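Local coordinates for protein GCN5-related N-acetyltransferase (Sphaerobacter thermophilus, PDB 3TT2) that probably transfers acyl groups, most likely acetyl from acetyl-CoA, as a two-domain member of the GCN5-related N-acetyltransferase family, at residues A[191-196]-A[253-258]. Residues are numbered along the deposited sequence; the frame is centred on the assembly and turned at random.
Sequences VEEAFG and GVRRPW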
ATOM      1  N   VAL A 191      -6.945 -13.753  10.495  1.00 67.42           N
ATOM      2  CA  VAL A 191      -6.422 -12.889   9.441  1.00 66.25           C
ATOM      3  C   VAL A 191      -5.866 -13.712   8.279  1.00 74.94           C
ATOM      4  O   VAL A 191      -6.029 -13.351   7.117  1.00 69.54           O
ATOM      5  CB  VAL A 191      -5.318 -11.941   9.980  1.00 58.65           C
ATOM      6  CG1 VAL A 191      -4.653 -11.180   8.852  1.00 57.33           C
ATOM      7  CG2 VAL A 191      -5.889 -10.957  10.971  1.00 56.14           C
ATOM      8  N   GLU A 192      -5.219 -14.830   8.594  1.00 87.78           N
ATOM      9  CA  GLU A 192      -4.569 -15.631   7.565  1.00 96.80           C
ATOM     10  C   GLU A 192      -5.580 -16.430   6.788  1.00100.70           C
ATOM     11  O   GLU A 192      -5.304 -16.924   5.703  1.00102.46           O
ATOM     12  CB  GLU A 192      -3.523 -16.558   8.171  1.00110.15           C
ATOM     13  CG  GLU A 192      -2.171 -15.895   8.343  1.00128.88           C
ATOM     14  CD  GLU A 192      -1.596 -15.367   7.032  1.00141.73           C
ATOM     15  OE1 GLU A 192      -1.011 -16.171   6.272  1.00146.24           O
ATOM     16  OE2 GLU A 192      -1.731 -14.150   6.764  1.00142.03           O
ATOM     17  N   GLU A 193      -6.761 -16.549   7.365  1.00102.66           N
ATOM     18  CA  GLU A 193      -7.856 -17.296   6.778  1.00 99.43           C
ATOM     19  C   GLU A 193      -8.720 -16.339   5.975  1.00102.75           C
ATOM     20  O   GLU A 193      -8.896 -16.520   4.770  1.00103.97           O
ATOM     21  CB  GLU A 193      -8.664 -17.992   7.866  1.00 97.56           C
ATOM     22  CG  GLU A 193      -9.906 -18.693   7.366  1.00104.54           C
ATOM     23  CD  GLU A 193     -10.648 -19.411   8.478  1.00110.63           C
ATOM     24  OE1 GLU A 193     -10.023 -19.687   9.526  1.00114.35           O
ATOM     25  OE2 GLU A 193     -11.855 -19.696   8.308  1.00109.31           O
ATOM     26  N   ALA A 194      -9.274 -15.342   6.671  1.00102.78           N
ATOM     27  CA  ALA A 194     -10.148 -14.329   6.077  1.00 97.84           C
ATOM     28  C   ALA A 194      -9.540 -13.724   4.827  1.00 92.91           C
ATOM     29  O   ALA A 194     -10.241 -13.397   3.869  1.00 99.03           O
ATOM     30  CB  ALA A 194     -10.464 -13.224   7.087  1.00 95.88           C
ATOM     31  N   PHE A 195      -8.231 -13.563   4.844  1.00113.05           N
ATOM     32  CA  PHE A 195      -7.565 -12.966   3.716  1.00115.20           C
ATOM     33  C   PHE A 195      -6.855 -14.001   2.860  1.00121.37           C
ATOM     34  O   PHE A 195      -7.220 -14.174   1.702  1.00124.68           O
ATOM     35  CB  PHE A 195      -6.682 -11.805   4.175  1.00113.34           C
ATOM     36  CG  PHE A 195      -7.431 -10.797   4.998  1.00109.47           C
ATOM     37  CD1 PHE A 195      -8.389  -9.985   4.414  1.00108.04           C
ATOM     38  CD2 PHE A 195      -7.214 -10.697   6.360  1.00106.53           C
ATOM     39  CE1 PHE A 195      -9.095  -9.083   5.172  1.00108.10           C
ATOM     40  CE2 PHE A 195      -7.915  -9.794   7.124  1.00103.57           C
ATOM     41  CZ  PHE A 195      -8.858  -8.989   6.531  1.00106.78           C
ATOM     42  N   GLY A 196      -5.857 -14.675   3.427  1.00124.01           N
ATOM     43  CA  GLY A 196      -5.120 -15.713   2.726  1.00126.71           C
ATOM     44  C   GLY A 196      -5.944 -16.490   1.711  1.00131.41           C
ATOM     45  O   GLY A 196      -5.567 -17.561   1.250  1.00138.08           O
ATOM     46  N   GLY A 253     -11.912  -7.732   7.255  1.00 58.78           N
ATOM     47  CA  GLY A 253     -12.317  -8.966   6.602  1.00 61.87           C
ATOM     48  C   GLY A 253     -13.077  -9.977   7.432  1.00 62.45           C
ATOM     49  O   GLY A 253     -12.943 -10.035   8.645  1.00 71.69           O
ATOM     50  N   VAL A 254     -13.849 -10.819   6.759  1.00 55.07           N
ATOM     51  CA  VAL A 254     -14.686 -11.776   7.451  1.00 45.09           C
ATOM     52  C   VAL A 254     -14.328 -13.163   6.975  1.00 53.87           C
ATOM     53  O   VAL A 254     -14.100 -13.361   5.794  1.00 65.21           O
ATOM     54  CB  VAL A 254     -16.181 -11.461   7.231  1.00 42.02           C
ATOM     55  CG1 VAL A 254     -17.048 -12.400   8.026  1.00 44.62           C
ATOM     56  CG2 VAL A 254     -16.475 -10.039   7.654  1.00 37.81           C
ATOM     57  N   ARG A 255     -14.238 -14.120   7.898  1.00 58.29           N
ATOM     58  CA  ARG A 255     -14.017 -15.523   7.542  1.00 56.98           C
ATOM     59  C   ARG A 255     -15.223 -16.048   6.780  1.00 62.73           C
ATOM     60  O   ARG A 255     -16.341 -15.616   7.033  1.00 67.54           O
ATOM     61  CB  ARG A 255     -13.716 -16.335   8.797  1.00 60.52           C
ATOM     62  CG  ARG A 255     -12.273 -16.159   9.231  1.00 65.01           C
ATOM     63  CD  ARG A 255     -12.032 -16.407  10.680  1.00 63.94           C
ATOM     64  NE  ARG A 255     -12.325 -17.784  11.028  1.00 75.48           N
ATOM     65  CZ  ARG A 255     -11.699 -18.455  11.988  1.00 79.71           C
ATOM     66  NH1 ARG A 255     -10.727 -17.861  12.673  1.00 79.32           N
ATOM     67  NH2 ARG A 255     -12.043 -19.714  12.255  1.00 76.26           N
ATOM     68  N   ARG A 256     -14.999 -16.960   5.836  1.00 69.14           N
ATOM     69  CA  ARG A 256     -16.050 -17.339   4.875  1.00 69.38           C
ATOM     70  C   ARG A 256     -17.423 -17.721   5.447  1.00 69.62           C
ATOM     71  O   ARG A 256     -18.444 -17.265   4.936  1.00 71.32           O
ATOM     72  CB  ARG A 256     -15.555 -18.381   3.863  1.00 77.38           C
ATOM     73  CG  ARG A 256     -16.632 -18.856   2.870  1.00100.27           C
ATOM     74  CD  ARG A 256     -16.046 -19.692   1.726  1.00118.08           C
ATOM     75  NE  ARG A 256     -15.078 -18.919   0.946  1.00132.17           N
ATOM     76  CZ  ARG A 256     -13.795 -19.240   0.801  1.00137.43           C
ATOM     77  NH1 ARG A 256     -13.315 -20.339   1.367  1.00142.86           N
ATOM     78  NH2 ARG A 256     -12.992 -18.468   0.078  1.00131.49           N
ATOM     79  N   PRO A 257     -17.458 -18.541   6.510  1.00 68.09           N
ATOM     80  CA  PRO A 257     -18.757 -18.954   7.047  1.00 62.39           C
ATOM     81  C   PRO A 257     -19.588 -17.793   7.572  1.00 67.84           C
ATOM     82  O   PRO A 257     -20.806 -17.925   7.713  1.00 69.31           O
ATOM     83  CB  PRO A 257     -18.374 -19.817   8.239  1.00 58.17           C
ATOM     84  CG  PRO A 257     -17.014 -20.283   7.951  1.00 58.79           C
ATOM     85  CD  PRO A 257     -16.354 -19.157   7.259  1.00 66.27           C
ATOM     86  N   TRP A 258     -18.942 -16.687   7.927  1.00 61.61           N
ATOM     87  CA  TRP A 258     -19.691 -15.539   8.431  1.00 55.90           C
ATOM     88  C   TRP A 258     -20.023 -14.399   7.477  1.00 53.84           C
ATOM     89  O   TRP A 258     -20.495 -13.353   7.912  1.00 59.99           O
ATOM     90  CB  TRP A 258     -19.161 -15.062   9.773  1.00 53.42           C
ATOM     91  CG  TRP A 258     -19.233 -16.157  10.781  1.00 56.19           C
ATOM     92  CD1 TRP A 258     -20.291 -16.469  11.594  1.00 55.10           C
ATOM     93  CD2 TRP A 258     -18.226 -17.132  11.039  1.00 60.05           C
ATOM     94  NE1 TRP A 258     -19.982 -17.564  12.369  1.00 60.78           N
ATOM     95  CE2 TRP A 258     -18.719 -17.987  12.044  1.00 63.33           C
ATOM     96  CE3 TRP A 258     -16.939 -17.348  10.537  1.00 66.20           C
ATOM     97  CZ2 TRP A 258     -17.978 -19.043  12.545  1.00 65.09           C
ATOM     98  CZ3 TRP A 258     -16.199 -18.395  11.041  1.00 72.53           C
ATOM     99  CH2 TRP A 258     -16.717 -19.228  12.035  1.00 70.29           C
TER
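Arg255 and Glu193 meet where the C-terminal end of helix 184-194 lies against the end of strand 246-254, in the second GNAT domain of the chain. The strand leads through the 255-258 turn toward helix 263-278; in GNAT folds this is the strand-to-helix junction that receives the pyrophosphate of acetyl-CoA, and a sulfate near the side chain of Val254 is consistent with such a pocket. The Arg255 side chain crosses that of Glu193 at about a right angle. Its CB approaches Glu193 OE2, and Arg255 CG lies 3.9 Å from Glu193 CG while also touching the carboxylate. The chain bends at the CG-CD bond (chi3 63°), with CD near Glu193 CD and OE1, which turns one guanidinium face toward the acid. Arg255 NE is 3.3 Å from Glu193 OE1. That oxygen lies 3.2 Å above the Arg255 guanidinium plane, over its centre near CZ, with the two planes 44° apart; the salt bridge rests on charge alone, since no N-H points at the oxygen. At the tip, Arg255 NH2 stands nearer to Glu193 OE1 than NH1 does (3.4 and 3.7 Å). Glu193, with CG trans to N (chi1 175°) and extended beyond it, carries its carboxylate out from the helix to Arg255. Replacing Arg255 by an alanine, which lacks the methylene beside Glu193 CG, would probably leave the carboxylate without this counter-charge. Deeper in, Ala194 CB packs on the strand backbone, 3.9 Å from Val254 O. Gly253 pairs with Thr237 of the adjoining strand, and Phe195 also touches Thr237. The Phe195 ring turns its edge to the glycine, CZ standing 3.4 Å from Gly253 N.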